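Local structure of Gp26 (Listeria phage P40, 4JZ5) at residues V128-I136 and H159-D167. The protein is a phage endolysin of glycosyl hydrolase family 25 that probably cleaves the glycan strands of the Listeria cell-wall peptidoglycan to release progeny phage. Sequence-based numbering, arbitrary orientation.
Sequences VVNECQRFI and HDLDKVKHD
With CG trans to its own nitrogen (chi1 -166°) and the chain then folded at chi2 (69°), Gln133 turns its amide off the side of helix 128-143 and onto the backbone of Lys165. The amide pairs with that one residue twice, much as a neighbouring strand would: Lys165 N donates a hydrogen bond to Gln133 OE1 at 2.8 Å, and Gln133 NE2 donates one back to Lys165 O at 2.9 Å. Both bonds are nearly straight and reach lone pairs in the carbonyl planes. OE1 also accepts from a water that bridges to Lys163 O, while NE2 is shared with Asp137 OD1 one turn further along the helix.

Beside this pairing, Val164 fills the apolar seam. Its CG1 meets Ile136 CD1 at 3.7 Å, and its CG2 lies against Cys132 CB and Val129 CG1; the Val129 and Val164 side chains run past one another in opposite senses. Leu149 of strand 147-152 also packs against Val164. At the start of the helix, Val129 presses its CG2 to within 3.1 Å of Asp160 O, a tight approach at the Schellman turn that ends helix 153-158, and lays CG1 on Lys163 CB. Val128 reaches Leu161 CD2 with CG1 at 3.8 Å. A second water links Val129 N to His159 O.

The contact thus fastens the loop between helix 153-158 and strand 169-172 along helix 128-143, on the outside of the family's beta/alpha barrel. Because OE1 and NE2 of the Gln133 amide are both engaged, the flip of its head is fixed, and the backbone N and O of Lys165, in the loop before strand 169-172, are both met by one side chain.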
loop_
_atom_site.group_PDB
_atom_site.type_symbol
_atom_site.label_atom_id
_atom_site.label_comp_id
_atom_site.label_asym_id
_atom_site.label_seq_id
_atom_site.Cartn_x
_atom_site.Cartn_y
_atom_site.Cartn_z
ATOM N N VAL A 128 9.058 16.619 6.028
ATOM C CA VAL A 128 8.357 15.429 5.584
ATOM C C VAL A 128 9.311 14.244 5.383
ATOM O O VAL A 128 8.991 13.138 5.810
ATOM C CB VAL A 128 7.523 15.724 4.320
ATOM C CG1 VAL A 128 7.112 14.438 3.618
ATOM C CG2 VAL A 128 6.297 16.566 4.689
ATOM N N VAL A 129 10.434 14.456 4.707
ATOM C CA VAL A 129 11.386 13.369 4.515
ATOM C C VAL A 129 11.797 12.756 5.844
ATOM O O VAL A 129 11.763 11.534 6.015
ATOM C CB VAL A 129 12.606 13.846 3.722
ATOM C CG1 VAL A 129 13.780 12.864 3.836
ATOM C CG2 VAL A 129 12.235 14.091 2.274
ATOM N N ASN A 130 12.180 13.600 6.790
ATOM C CA ASN A 130 12.688 13.080 8.040
ATOM C C ASN A 130 11.618 12.303 8.798
ATOM O O ASN A 130 11.907 11.248 9.372
ATOM C CB ASN A 130 13.235 14.194 8.923
ATOM C CG ASN A 130 14.547 14.771 8.416
ATOM O OD1 ASN A 130 15.180 14.234 7.505
ATOM N ND2 ASN A 130 14.957 15.877 9.012
ATOM N N GLU A 131 10.380 12.799 8.799
ATOM C CA GLU A 131 9.338 12.122 9.549
ATOM C C GLU A 131 8.921 10.821 8.865
ATOM O O GLU A 131 8.693 9.823 9.541
ATOM C CB GLU A 131 8.156 13.051 9.802
ATOM C CG GLU A 131 8.514 14.229 10.717
ATOM C CD GLU A 131 8.992 13.791 12.080
ATOM O OE1 GLU A 131 8.393 12.887 12.674
ATOM O OE2 GLU A 131 9.991 14.361 12.551
ATOM N N CYS A 132 8.857 10.809 7.535
ATOM C CA CYS A 132 8.629 9.566 6.826
ATOM C C CYS A 132 9.725 8.564 7.169
ATOM O O CYS A 132 9.449 7.389 7.362
ATOM C CB CYS A 132 8.584 9.796 5.314
ATOM S SG CYS A 132 7.051 10.542 4.743
ATOM N N GLN A 133 10.972 9.026 7.218
ATOM C CA GLN A 133 12.080 8.139 7.545
ATOM C C GLN A 133 11.942 7.558 8.955
ATOM O O GLN A 133 12.184 6.360 9.155
ATOM C CB GLN A 133 13.427 8.854 7.411
ATOM C CG GLN A 133 14.585 7.869 7.408
ATOM C CD GLN A 133 14.590 7.060 6.144
ATOM O OE1 GLN A 133 14.759 7.623 5.062
ATOM N NE2 GLN A 133 14.300 5.774 6.237
ATOM N N ARG A 134 11.575 8.396 9.921
ATOM C CA ARG A 134 11.366 7.916 11.283
ATOM C C ARG A 134 10.297 6.833 11.320
ATOM O O ARG A 134 10.467 5.817 12.012
ATOM C CB ARG A 134 11.001 9.063 12.223
ATOM C CG ARG A 134 12.117 10.084 12.400
ATOM C CD ARG A 134 11.664 11.216 13.316
ATOM N NE ARG A 134 11.466 10.742 14.681
ATOM C CZ ARG A 134 10.370 10.900 15.412
ATOM N NH1 ARG A 134 9.311 11.548 14.957
ATOM N NH2 ARG A 134 10.349 10.386 16.633
ATOM N N PHE A 135 9.202 7.044 10.606
ATOM C CA PHE A 135 8.135 6.053 10.545
ATOM C C PHE A 135 8.634 4.727 9.976
ATOM O O PHE A 135 8.430 3.670 10.568
ATOM C CB PHE A 135 6.991 6.621 9.695
ATOM C CG PHE A 135 5.818 5.683 9.518
ATOM C CD1 PHE A 135 5.873 4.630 8.621
ATOM C CD2 PHE A 135 4.649 5.877 10.244
ATOM C CE1 PHE A 135 4.796 3.774 8.464
ATOM C CE2 PHE A 135 3.562 5.028 10.084
ATOM C CZ PHE A 135 3.644 3.974 9.193
ATOM N N ILE A 136 9.270 4.795 8.820
ATOM C CA ILE A 136 9.727 3.606 8.112
ATOM C C ILE A 136 10.789 2.861 8.921
ATOM O O ILE A 136 10.711 1.636 9.059
ATOM C CB ILE A 136 10.219 4.004 6.712
ATOM C CG1 ILE A 136 9.011 4.419 5.853
ATOM C CG2 ILE A 136 11.039 2.887 6.066
ATOM C CD1 ILE A 136 9.384 5.095 4.561
ATOM N N HIS A 159 7.777 17.099 -2.305
ATOM C CA HIS A 159 8.145 16.895 -0.907
ATOM C C HIS A 159 9.458 16.155 -0.738
ATOM O O HIS A 159 9.794 15.732 0.371
ATOM C CB HIS A 159 7.018 16.213 -0.145
ATOM C CG HIS A 159 5.792 17.058 -0.050
ATOM N ND1 HIS A 159 4.915 17.211 -1.100
ATOM C CD2 HIS A 159 5.344 17.872 0.938
ATOM C CE1 HIS A 159 3.960 18.058 -0.752
ATOM N NE2 HIS A 159 4.192 18.463 0.486
ATOM N N ASP A 160 10.212 16.022 -1.823
ATOM C CA ASP A 160 11.557 15.438 -1.779
ATOM C C ASP A 160 11.551 13.981 -1.368
ATOM O O ASP A 160 12.521 13.522 -0.775
ATOM C CB ASP A 160 12.460 16.180 -0.778
ATOM C CG ASP A 160 13.046 17.435 -1.324
ATOM O OD1 ASP A 160 12.920 17.689 -2.536
ATOM O OD2 ASP A 160 13.668 18.157 -0.521
ATOM N N LEU A 161 10.499 13.241 -1.688
ATOM C CA LEU A 161 10.427 11.869 -1.209
ATOM C C LEU A 161 11.525 10.958 -1.762
ATOM O O LEU A 161 11.772 9.905 -1.192
ATOM C CB LEU A 161 9.036 11.260 -1.456
ATOM C CG LEU A 161 7.876 11.940 -0.713
ATOM C CD1 LEU A 161 6.610 11.104 -0.866
ATOM C CD2 LEU A 161 8.182 12.195 0.756
ATOM N N ASP A 162 12.210 11.360 -2.836
ATOM C CA ASP A 162 13.383 10.615 -3.289
ATOM C C ASP A 162 14.431 10.467 -2.182
ATOM O O ASP A 162 15.249 9.539 -2.215
ATOM C CB ASP A 162 14.035 11.280 -4.508
ATOM C CG ASP A 162 13.294 11.002 -5.805
ATOM O OD1 ASP A 162 12.468 10.082 -5.839
ATOM O OD2 ASP A 162 13.590 11.699 -6.809
ATOM N N LYS A 163 14.428 11.385 -1.216
ATOM C CA LYS A 163 15.415 11.355 -0.142
ATOM C C LYS A 163 15.095 10.351 0.963
ATOM O O LYS A 163 15.936 10.103 1.822
ATOM C CB LYS A 163 15.560 12.741 0.460
ATOM C CG LYS A 163 16.137 13.749 -0.519
ATOM C CD LYS A 163 16.272 15.111 0.114
ATOM C CE LYS A 163 16.905 16.106 -0.838
ATOM N NZ LYS A 163 17.171 17.408 -0.165
ATOM N N VAL A 164 13.898 9.779 0.957
ATOM C CA VAL A 164 13.555 8.739 1.922
ATOM C C VAL A 164 14.172 7.412 1.497
ATOM O O VAL A 164 14.138 7.064 0.320
ATOM C CB VAL A 164 12.028 8.599 2.060
ATOM C CG1 VAL A 164 11.677 7.560 3.108
ATOM C CG2 VAL A 164 11.397 9.933 2.434
ATOM N N LYS A 165 14.756 6.693 2.450
ATOM C CA LYS A 165 15.317 5.367 2.202
ATOM C C LYS A 165 14.310 4.311 2.602
ATOM O O LYS A 165 13.861 4.274 3.754
ATOM C CB LYS A 165 16.591 5.191 3.016
ATOM C CG LYS A 165 17.649 6.212 2.683
ATOM C CD LYS A 165 18.841 6.091 3.623
ATOM C CE LYS A 165 20.002 6.975 3.184
ATOM N NZ LYS A 165 19.647 8.418 3.200
ATOM N N HIS A 166 13.927 3.465 1.657
ATOM C CA HIS A 166 12.891 2.464 1.908
ATOM C C HIS A 166 12.998 1.395 0.832
ATOM O O HIS A 166 13.875 1.446 -0.033
ATOM C CB HIS A 166 11.504 3.102 1.886
ATOM C CG HIS A 166 11.203 3.743 0.585
ATOM N ND1 HIS A 166 10.712 3.035 -0.483
ATOM C CD2 HIS A 166 11.452 4.993 0.141
ATOM C CE1 HIS A 166 10.639 3.837 -1.526
ATOM N NE2 HIS A 166 11.069 5.035 -1.172
ATOM N N ASP A 167 12.088 0.432 0.878
ATOM C CA ASP A 167 12.235 -0.780 0.098
ATOM C C ASP A 167 11.440 -0.863 -1.202
ATOM O O ASP A 167 11.607 -1.849 -1.930
ATOM C CB ASP A 167 11.876 -1.979 0.978
ATOM C CG ASP A 167 12.799 -2.110 2.155
ATOM O OD1 ASP A 167 14.029 -2.109 1.916
ATOM O OD2 ASP A 167 12.327 -2.180 3.297
HETATM O O HOH W 1 10.466 17.012 2.774
HETATM O O HOH W 2 16.008 9.956 4.681
#